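Local coordinates for type III effector NopAA (PDB 6SDU), which hydrolyses xyloglucan with a family 12 glycosyl hydrolase domain and acts as a type III effector of the rhizobium Sinorhizobium fredii, at residues Pro65-Pro68 and Gly69-Tyr73; Ile110-Ser114 and Asn115-Ile119; Met120-Thr123 and Asn124-Gly127. All blocks are in the same frame, centred on the assembly; numbering follows the deposited sequence.

Overall arrangement
The three contacts follow one another along the chain and all reach the large curved sheet of a family 12 glycosyl hydrolase, a beta-sandwich of the jelly-roll type. Contact 1 lies in the loop leading into strand 72-83. Contact 2 is the turn of the hairpin of strands 103-112 and 117-125, and contact 3 the far end of its second strand; these two touch, I110 packing on L121. The centres of contacts 1 and 2 lie about 23 Å apart. Those of contacts 2 and 3 are separated by about 19 Å. Contacts 1 (I70) and 3 (M120, W122) thus supply residues of the sugar pocket from different strands of one sheet, and contact 2 adjoins the bound cellobiose through E118.

Contact 1: residues Pro65-Pro68 and Gly69-Tyr73; sequences PNTP and GIKSY
K71 folds its side chain back into the bend of 65-73 and brings its ammonium group to the backbone carbonyls of T67 and G69. K71 NZ donates to T67 O at 2.8 Å, and to G69 O of its own segment, K71 NZ to G69 O also measuring 2.8 Å. The two are met differently. At T67 O the nitrogen sits well above the carbonyl plane, 57° out of it, whereas at G69 O it is tilted only 19°. A third carbonyl, that of T219 in the loop after strand 208-218, completes the grip. Bends at chi2 (-59°) and chi4, with an extended chi3 between them, turn the chain back so that its tip faces the bend.

Packing of the aliphatic part is more modest. T67 crosses the lysine at about a right angle, its OG1 3.0 Å from K71 CE, and the P65 ring is only loosely near, P65 CG to K71 CE being 4.4 Å. N66, centre of an inverse gamma turn, points elsewhere and reaches S220 through OD1, while the neighbouring I70 touches the bound sugar (cellobiose).

K71 is buried, and its charge is met by carbonyl oxygens. A single ammonium group bonds to three backbone carbonyls, which is consistent with a well-defined shape for this proline-rich loop beside the sugar site.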
ATOM      1  N   PRO A  65       9.339  16.281   5.399  1.00 32.39           N
ATOM      2  CA  PRO A  65       8.936  17.339   6.335  1.00 30.09           C
ATOM      3  C   PRO A  65       7.485  17.223   6.774  1.00 27.16           C
ATOM      4  O   PRO A  65       6.635  16.605   6.113  1.00 29.59           O
ATOM      5  CB  PRO A  65       9.158  18.621   5.528  1.00 27.71           C
ATOM      6  CG  PRO A  65       8.866  18.199   4.116  1.00 22.87           C
ATOM      7  CD  PRO A  65       9.442  16.794   4.014  1.00 29.15           C
ATOM      8  N   ASN A  66       7.203  17.896   7.891  1.00 31.38           N
ATOM      9  CA  ASN A  66       5.862  17.957   8.486  1.00 36.97           C
ATOM     10  C   ASN A  66       4.969  18.954   7.735  1.00 34.77           C
ATOM     11  O   ASN A  66       4.603  20.029   8.220  1.00 23.70           O
ATOM     12  CB  ASN A  66       5.930  18.324   9.959  1.00 24.06           C
ATOM     13  CG  ASN A  66       4.644  17.987  10.666  1.00 29.85           C
ATOM     14  OD1 ASN A  66       4.018  16.980  10.349  1.00 29.67           O
ATOM     15  ND2 ASN A  66       4.181  18.878  11.537  1.00 26.02           N
ATOM     16  N   THR A  67       4.634  18.591   6.509  1.00 27.70           N
ATOM     17  CA  THR A  67       3.835  19.431   5.630  1.00 28.05           C
ATOM     18  C   THR A  67       2.732  18.593   5.009  1.00 24.50           C
ATOM     19  O   THR A  67       2.823  17.358   4.996  1.00 20.30           O
ATOM     20  CB  THR A  67       4.717  20.061   4.543  1.00 28.98           C
ATOM     21  OG1 THR A  67       5.199  19.050   3.650  1.00 26.96           O
ATOM     22  CG2 THR A  67       5.900  20.762   5.164  1.00 29.15           C
ATOM     23  N   PRO A  68       1.683  19.226   4.470  1.00 19.69           N
ATOM     24  CA  PRO A  68       0.556  18.450   3.917  1.00 32.40           C
ATOM     25  C   PRO A  68       0.937  17.567   2.729  1.00 29.55           C
ATOM     26  O   PRO A  68       1.801  17.899   1.920  1.00 31.64           O
ATOM     27  CB  PRO A  68      -0.440  19.538   3.462  1.00 30.21           C
ATOM     28  CG  PRO A  68      -0.010  20.820   4.178  1.00 27.33           C
ATOM     29  CD  PRO A  68       1.465  20.681   4.359  1.00 28.27           C
ATOM     30  N   GLY A  69       0.231  16.454   2.604  1.00 28.40           N
ATOM     31  CA  GLY A  69       0.296  15.640   1.395  1.00 29.52           C
ATOM     32  C   GLY A  69       1.319  14.527   1.465  1.00 32.29           C
ATOM     33  O   GLY A  69       2.333  14.608   2.167  1.00 29.16           O
ATOM     34  N   ILE A  70       1.029  13.458   0.712  1.00 26.43           N
ATOM     35  CA  ILE A  70       1.941  12.325   0.574  1.00 27.14           C
ATOM     36  C   ILE A  70       3.155  12.735  -0.253  1.00 32.23           C
ATOM     37  O   ILE A  70       3.016  13.316  -1.338  1.00 27.86           O
ATOM     38  CB  ILE A  70       1.191  11.134  -0.050  1.00 25.29           C
ATOM     39  CG1 ILE A  70       0.175  10.613   0.951  1.00 32.59           C
ATOM     40  CG2 ILE A  70       2.109   9.981  -0.417  1.00 20.09           C
ATOM     41  CD1 ILE A  70      -0.730   9.675   0.333  1.00 42.26           C
ATOM     42  N   LYS A  71       4.359  12.452   0.260  1.00 28.54           N
ATOM     43  CA  LYS A  71       5.586  12.815  -0.444  1.00 19.96           C
ATOM     44  C   LYS A  71       6.175  11.669  -1.244  1.00 33.09           C
ATOM     45  O   LYS A  71       6.818  11.915  -2.268  1.00 27.41           O
ATOM     46  CB  LYS A  71       6.680  13.316   0.522  1.00 24.19           C
ATOM     47  CG  LYS A  71       6.217  14.281   1.592  1.00 25.85           C
ATOM     48  CD  LYS A  71       5.602  15.508   0.976  1.00 30.25           C
ATOM     49  CE  LYS A  71       5.364  16.557   2.046  1.00 30.11           C
ATOM     50  NZ  LYS A  71       4.514  16.086   3.197  1.00 22.05           N
ATOM     51  N   SER A  72       5.979  10.423  -0.807  1.00 27.59           N
ATOM     52  CA  SER A  72       6.691   9.319  -1.413  1.00 20.93           C
ATOM     53  C   SER A  72       5.934   8.017  -1.202  1.00 29.25           C
ATOM     54  O   SER A  72       5.101   7.890  -0.297  1.00 25.01           O
ATOM     55  CB  SER A  72       8.095   9.231  -0.817  1.00 29.16           C
ATOM     56  OG  SER A  72       8.012   8.878   0.562  1.00 37.87           O
ATOM     57  N   TYR A  73       6.213   7.053  -2.072  1.00 30.10           N
ATOM     58  CA  TYR A  73       5.722   5.684  -1.918  1.00 34.09           C
ATOM     59  C   TYR A  73       6.817   4.722  -2.348  1.00 33.64           C
ATOM     60  O   TYR A  73       6.746   4.125  -3.431  1.00 34.31           O
ATOM     61  CB  TYR A  73       4.435   5.450  -2.715  1.00 32.49           C
ATOM     62  CG  TYR A  73       3.798   4.058  -2.524  1.00 35.34           C
ATOM     63  CD1 TYR A  73       3.489   3.566  -1.254  1.00 30.55           C
ATOM     64  CD2 TYR A  73       3.492   3.252  -3.623  1.00 38.57           C
ATOM     65  CE1 TYR A  73       2.900   2.306  -1.083  1.00 31.34           C
ATOM     66  CE2 TYR A  73       2.903   1.987  -3.469  1.00 38.22           C
ATOM     67  CZ  TYR A  73       2.610   1.517  -2.204  1.00 41.06           C
ATOM     68  OH  TYR A  73       2.040   0.255  -2.058  1.00 31.42           O
TER

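Contact 2: residues Ile110-Ser114 and Asn115-Ile119; sequences IWDSS and NKHEI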
ATOM      1  N   ILE A 110      -2.845  -2.453  -5.019  1.00 37.52           N
ATOM      2  CA  ILE A 110      -3.190  -3.418  -6.051  1.00 27.65           C
ATOM      3  C   ILE A 110      -3.886  -2.687  -7.196  1.00 31.32           C
ATOM      4  O   ILE A 110      -4.868  -1.969  -6.978  1.00 30.73           O
ATOM      5  CB  ILE A 110      -4.059  -4.549  -5.474  1.00 30.97           C
ATOM      6  CG1 ILE A 110      -3.307  -5.253  -4.356  1.00 28.61           C
ATOM      7  CG2 ILE A 110      -4.487  -5.582  -6.581  1.00 28.83           C
ATOM      8  CD1 ILE A 110      -4.205  -5.840  -3.313  1.00 22.17           C
ATOM      9  N   TRP A 111      -3.381  -2.874  -8.415  1.00 33.38           N
ATOM     10  CA  TRP A 111      -3.901  -2.190  -9.590  1.00 33.51           C
ATOM     11  C   TRP A 111      -4.459  -3.177 -10.608  1.00 33.06           C
ATOM     12  O   TRP A 111      -4.018  -4.322 -10.694  1.00 36.66           O
ATOM     13  CB  TRP A 111      -2.819  -1.383 -10.278  1.00 31.36           C
ATOM     14  CG  TRP A 111      -2.263  -0.265  -9.470  1.00 30.32           C
ATOM     15  CD1 TRP A 111      -1.230  -0.316  -8.554  1.00 23.49           C
ATOM     16  CD2 TRP A 111      -2.719   1.082  -9.495  1.00 28.12           C
ATOM     17  NE1 TRP A 111      -1.029   0.946  -8.007  1.00 29.30           N
ATOM     18  CE2 TRP A 111      -1.923   1.816  -8.583  1.00 26.86           C
ATOM     19  CE3 TRP A 111      -3.732   1.743 -10.199  1.00 27.31           C
ATOM     20  CZ2 TRP A 111      -2.100   3.184  -8.376  1.00 37.12           C
ATOM     21  CZ3 TRP A 111      -3.914   3.104  -9.992  1.00 31.84           C
ATOM     22  CH2 TRP A 111      -3.103   3.811  -9.084  1.00 32.74           C
ATOM     23  N   ASP A 112      -5.421  -2.730 -11.394  1.00 34.36           N
ATOM     24  CA  ASP A 112      -5.778  -3.537 -12.543  1.00 34.58           C
ATOM     25  C   ASP A 112      -4.917  -3.099 -13.725  1.00 39.16           C
ATOM     26  O   ASP A 112      -4.209  -2.091 -13.660  1.00 40.08           O
ATOM     27  CB  ASP A 112      -7.271  -3.438 -12.835  1.00 41.99           C
ATOM     28  CG  ASP A 112      -7.711  -2.071 -13.296  1.00 44.70           C
ATOM     29  OD1 ASP A 112      -7.092  -1.057 -12.915  1.00 50.03           O
ATOM     30  OD2 ASP A 112      -8.715  -2.019 -14.036  1.00 41.97           O
ATOM     31  N   SER A 113      -4.935  -3.894 -14.800  1.00 43.33           N
ATOM     32  CA  SER A 113      -4.037  -3.613 -15.922  1.00 43.22           C
ATOM     33  C   SER A 113      -4.301  -2.255 -16.558  1.00 43.37           C
ATOM     34  O   SER A 113      -3.359  -1.585 -17.002  1.00 44.97           O
ATOM     35  CB  SER A 113      -4.135  -4.722 -16.969  1.00 39.82           C
ATOM     36  OG  SER A 113      -3.493  -5.878 -16.466  1.00 46.80           O
ATOM     37  N   SER A 114      -5.556  -1.813 -16.567  1.00 37.91           N
ATOM     38  CA  SER A 114      -5.921  -0.535 -17.163  1.00 36.25           C
ATOM     39  C   SER A 114      -5.647   0.651 -16.249  1.00 39.35           C
ATOM     40  O   SER A 114      -5.717   1.792 -16.712  1.00 40.85           O
ATOM     41  CB  SER A 114      -7.407  -0.548 -17.487  1.00 39.74           C
ATOM     42  OG  SER A 114      -8.157  -0.626 -16.286  1.00 39.45           O
ATOM     43  N   ASN A 115      -5.349   0.404 -14.969  1.00 40.17           N
ATOM     44  CA  ASN A 115      -5.130   1.442 -13.950  1.00 37.90           C
ATOM     45  C   ASN A 115      -6.366   2.313 -13.743  1.00 35.58           C
ATOM     46  O   ASN A 115      -6.259   3.469 -13.340  1.00 45.68           O
ATOM     47  CB  ASN A 115      -3.913   2.317 -14.274  1.00 40.04           C
ATOM     48  CG  ASN A 115      -2.632   1.514 -14.420  1.00 49.39           C
ATOM     49  OD1 ASN A 115      -1.907   1.655 -15.400  1.00 64.47           O
ATOM     50  ND2 ASN A 115      -2.354   0.661 -13.447  1.00 46.17           N
ATOM     51  N   LYS A 116      -7.554   1.733 -13.901  1.00 35.69           N
ATOM     52  CA  LYS A 116      -8.795   2.431 -13.606  1.00 25.94           C
ATOM     53  C   LYS A 116      -9.331   2.061 -12.244  1.00 23.47           C
ATOM     54  O   LYS A 116     -10.239   2.727 -11.744  1.00 39.98           O
ATOM     55  CB  LYS A 116      -9.850   2.141 -14.699  1.00 36.26           C
ATOM     56  CG  LYS A 116      -9.460   2.725 -16.078  1.00 36.13           C
ATOM     57  CD  LYS A 116     -10.076   4.104 -16.303  1.00 47.03           C
ATOM     58  CE  LYS A 116      -9.144   5.022 -17.104  1.00 59.87           C
ATOM     59  NZ  LYS A 116      -8.140   5.822 -16.289  1.00 66.24           N
ATOM     60  N   HIS A 117      -8.764   1.040 -11.614  1.00 34.81           N
ATOM     61  CA  HIS A 117      -9.152   0.622 -10.274  1.00 32.86           C
ATOM     62  C   HIS A 117      -7.911   0.392  -9.435  1.00 28.91           C
ATOM     63  O   HIS A 117      -7.002  -0.339  -9.847  1.00 34.83           O
ATOM     64  CB  HIS A 117     -10.000  -0.655 -10.333  1.00 39.11           C
ATOM     65  CG  HIS A 117     -11.267  -0.470 -11.095  1.00 41.09           C
ATOM     66  ND1 HIS A 117     -11.379  -0.788 -12.432  1.00 46.17           N
ATOM     67  CD2 HIS A 117     -12.466   0.043 -10.720  1.00 43.02           C
ATOM     68  CE1 HIS A 117     -12.604  -0.505 -12.843  1.00 45.91           C
ATOM     69  NE2 HIS A 117     -13.284  -0.004 -11.823  1.00 43.77           N
ATOM     70  N   GLU A 118      -7.882   1.020  -8.262  1.00 31.55           N
ATOM     71  CA  GLU A 118      -6.806   0.884  -7.291  1.00 25.65           C
ATOM     72  C   GLU A 118      -7.398   0.350  -5.992  1.00 28.19           C
ATOM     73  O   GLU A 118      -8.381   0.905  -5.479  1.00 25.32           O
ATOM     74  CB  GLU A 118      -6.141   2.248  -7.069  1.00 26.48           C
ATOM     75  CG  GLU A 118      -4.918   2.201  -6.262  1.00 30.96           C
ATOM     76  CD  GLU A 118      -4.426   3.595  -5.857  1.00 39.49           C
ATOM     77  OE1 GLU A 118      -5.012   4.614  -6.298  1.00 37.38           O
ATOM     78  OE2 GLU A 118      -3.453   3.653  -5.090  1.00 31.67           O
ATOM     79  N   ILE A 119      -6.844  -0.748  -5.482  1.00 30.36           N
ATOM     80  CA  ILE A 119      -7.289  -1.343  -4.218  1.00 30.31           C
ATOM     81  C   ILE A 119      -6.130  -1.282  -3.222  1.00 32.18           C
ATOM     82  O   ILE A 119      -5.045  -1.824  -3.487  1.00 31.98           O
ATOM     83  CB  ILE A 119      -7.790  -2.784  -4.393  1.00 29.30           C
ATOM     84  CG1 ILE A 119      -8.968  -2.829  -5.386  1.00 30.72           C
ATOM     85  CG2 ILE A 119      -8.181  -3.392  -3.009  1.00 22.91           C
ATOM     86  CD1 ILE A 119      -8.559  -3.072  -6.833  1.00 36.35           C
TER
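W111 and E118 face each other as a non-hydrogen-bonded antiparallel pair and run side by side in the same direction from the sheet. The packing between them is a CH-pi contact: E118 CG lies over the six-membered ring of W111, 3.6 Å from its centroid. The carboxylate continues nearly parallel to the indole, the planes 11° apart, with E118 CD 3.5 Å from W111 CZ2. With CG opposite its backbone N (chi1 -171°) and an extended chain, E118 runs along the ring; its side chain is about 4 Å from the bound sugar. N115 comes obliquely to the same indole, its amide almost perpendicular to the ring.

Backbone bonds join the strands: I110 and I119 pair reciprocally, I119 N to I110 O at 2.8 Å, and D112 N reaches H117 O. A type I turn from D112 to N115, closed by N115 N on D112 O and followed by K116, links them.

Around the turn D112 works as a hub. Its OD1 accepts H117 N at 3.0 Å and, weakly, K116 N. Its OD2 takes the hydroxyl of S114, OG to D112 OD2 2.7 Å, and at the edge of the imidazole a weak bond from H117 ND1.

Beyond the hairpin, H173 bonds E118 OE1 and D109 holds W111 NE1. I110 and I119, on the other face of the sheet, pack on helix 191-200, while strands 208-218 and 174-180 flank the hairpin through backbone bonds.

Contact 3: residues Met120-Thr123 and Asn124-Gly127; sequences MLWT and NYTG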
ATOM      1  N   MET A 120      -6.353  -0.610  -2.090  1.00 32.97           N
ATOM      2  CA  MET A 120      -5.347  -0.423  -1.046  1.00 28.29           C
ATOM      3  C   MET A 120      -5.725  -1.226   0.188  1.00 30.48           C
ATOM      4  O   MET A 120      -6.900  -1.279   0.570  1.00 31.91           O
ATOM      5  CB  MET A 120      -5.201   1.052  -0.646  1.00 25.94           C
ATOM      6  CG  MET A 120      -4.892   2.055  -1.773  1.00 33.83           C
ATOM      7  SD  MET A 120      -4.143   3.567  -1.106  1.00 30.21           S
ATOM      8  CE  MET A 120      -2.493   2.958  -0.785  1.00 32.61           C
ATOM      9  N   LEU A 121      -4.737  -1.858   0.801  1.00 25.61           N
ATOM     10  CA  LEU A 121      -4.918  -2.556   2.068  1.00 27.97           C
ATOM     11  C   LEU A 121      -3.888  -1.989   3.035  1.00 24.99           C
ATOM     12  O   LEU A 121      -2.692  -2.223   2.859  1.00 32.15           O
ATOM     13  CB  LEU A 121      -4.760  -4.075   1.922  1.00 28.37           C
ATOM     14  CG  LEU A 121      -5.345  -4.749   0.664  1.00 34.81           C
ATOM     15  CD1 LEU A 121      -4.912  -6.226   0.588  1.00 29.19           C
ATOM     16  CD2 LEU A 121      -6.859  -4.628   0.652  1.00 34.37           C
ATOM     17  N   TRP A 122      -4.350  -1.206   4.013  1.00 25.57           N
ATOM     18  CA  TRP A 122      -3.480  -0.577   5.020  1.00 29.88           C
ATOM     19  C   TRP A 122      -3.262  -1.544   6.190  1.00 30.64           C
ATOM     20  O   TRP A 122      -4.197  -1.835   6.941  1.00 33.99           O
ATOM     21  CB  TRP A 122      -4.103   0.727   5.525  1.00 29.59           C
ATOM     22  CG  TRP A 122      -4.230   1.867   4.502  1.00 31.13           C
ATOM     23  CD1 TRP A 122      -4.300   1.757   3.134  1.00 30.24           C
ATOM     24  CD2 TRP A 122      -4.323   3.271   4.794  1.00 26.04           C
ATOM     25  NE1 TRP A 122      -4.414   3.007   2.558  1.00 28.10           N
ATOM     26  CE2 TRP A 122      -4.428   3.952   3.554  1.00 29.43           C
ATOM     27  CE3 TRP A 122      -4.306   4.023   5.985  1.00 27.38           C
ATOM     28  CZ2 TRP A 122      -4.528   5.350   3.466  1.00 28.06           C
ATOM     29  CZ3 TRP A 122      -4.400   5.423   5.901  1.00 25.96           C
ATOM     30  CH2 TRP A 122      -4.503   6.066   4.645  1.00 32.60           C
ATOM     31  N   THR A 123      -2.032  -2.023   6.368  1.00 38.25           N
ATOM     32  CA  THR A 123      -1.756  -2.952   7.468  1.00 34.12           C
ATOM     33  C   THR A 123      -1.374  -2.248   8.770  1.00 35.80           C
ATOM     34  O   THR A 123      -1.770  -2.701   9.840  1.00 36.24           O
ATOM     35  CB  THR A 123      -0.650  -3.936   7.083  1.00 32.13           C
ATOM     36  OG1 THR A 123       0.580  -3.221   6.832  1.00 29.06           O
ATOM     37  CG2 THR A 123      -1.067  -4.745   5.862  1.00 27.96           C
ATOM     38  N   ASN A 124      -0.555  -1.194   8.714  1.00 31.61           N
ATOM     39  CA  ASN A 124      -0.164  -0.432   9.902  1.00 29.66           C
ATOM     40  C   ASN A 124      -0.038   1.019   9.457  1.00 34.47           C
ATOM     41  O   ASN A 124       0.415   1.291   8.341  1.00 33.41           O
ATOM     42  CB  ASN A 124       1.150  -0.938  10.531  1.00 27.51           C
ATOM     43  CG  ASN A 124       1.339  -0.479  11.993  1.00 30.51           C
ATOM     44  OD1 ASN A 124       0.516   0.256  12.562  1.00 28.00           O
ATOM     45  ND2 ASN A 124       2.439  -0.903  12.593  1.00 28.88           N
ATOM     46  N   TYR A 125      -0.517   1.940  10.286  1.00 34.74           N
ATOM     47  CA  TYR A 125      -0.592   3.334   9.870  1.00 27.05           C
ATOM     48  C   TYR A 125      -0.644   4.202  11.120  1.00 30.03           C
ATOM     49  O   TYR A 125      -0.817   3.706  12.235  1.00 35.28           O
ATOM     50  CB  TYR A 125      -1.791   3.566   8.935  1.00 25.18           C
ATOM     51  CG  TYR A 125      -3.091   2.866   9.356  1.00 31.35           C
ATOM     52  CD1 TYR A 125      -3.289   1.488   9.130  1.00 36.54           C
ATOM     53  CD2 TYR A 125      -4.120   3.581   9.945  1.00 25.75           C
ATOM     54  CE1 TYR A 125      -4.462   0.858   9.508  1.00 36.31           C
ATOM     55  CE2 TYR A 125      -5.301   2.958  10.325  1.00 35.25           C
ATOM     56  CZ  TYR A 125      -5.469   1.605  10.113  1.00 38.58           C
ATOM     57  OH  TYR A 125      -6.640   1.012  10.497  1.00 32.82           O
ATOM     58  N   THR A 126      -0.443   5.501  10.934  1.00 23.74           N
ATOM     59  CA  THR A 126      -0.441   6.411  12.075  1.00 32.20           C
ATOM     60  C   THR A 126      -1.801   7.017  12.377  1.00 26.99           C
ATOM     61  O   THR A 126      -1.905   7.745  13.358  1.00 23.39           O
ATOM     62  CB  THR A 126       0.538   7.571  11.855  1.00 31.19           C
ATOM     63  OG1 THR A 126       0.208   8.232  10.626  1.00 25.49           O
ATOM     64  CG2 THR A 126       1.927   7.067  11.794  1.00 27.19           C
ATOM     65  N   GLY A 127      -2.785   6.863  11.490  1.00 31.07           N
ATOM     66  CA  GLY A 127      -4.149   7.308  11.721  1.00 29.83           C
ATOM     67  C   GLY A 127      -4.966   6.203  12.363  1.00 34.42           C
ATOM     68  O   GLY A 127      -4.420   5.264  12.943  1.00 39.27           O
TER
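W122 and Y125 meet across a corner in the chain: strand 120-122 runs extended, then T123 and N124 turn the chain, and Y125 comes back beside the residue three before it. At this bend Y125 N makes a weak bond to N124 OD1, 3.0 Å away.

The side chains of W122 and Y125 cross at about a right angle in an edge-to-face stack. The indole presents its edge to the phenol face, with ring centroids 5.6 Å apart and planes at 71°. W122 CE3 is the atom that touches, 3.8 Å from Y125 CG, and W122 CB lies 3.8 Å from Y125 CD1. Y125 reaches this position with CG between its own N and carbonyl carbon (chi1 42°), which turns the face of its ring toward the W122 edge. Within the strand, M120 SD lies in the plane of the indole at its edge, 3.7 Å from W122 NE1.

Polar groups at the corner find partners further off: T123 OG1 bonds Y214, N124 ND2 bonds N185, and Y125 OH bonds the backbone oxygen of R180. K183 adds a cation-pi contact to the Y125 ring.

Y125 and M120 both meet the indole at its edge, which would limit its rotation. M120 and W122 both touch the bound sugar (cellobiose), and this packing is consistent with a set orientation for an indole that lines the sugar pocket.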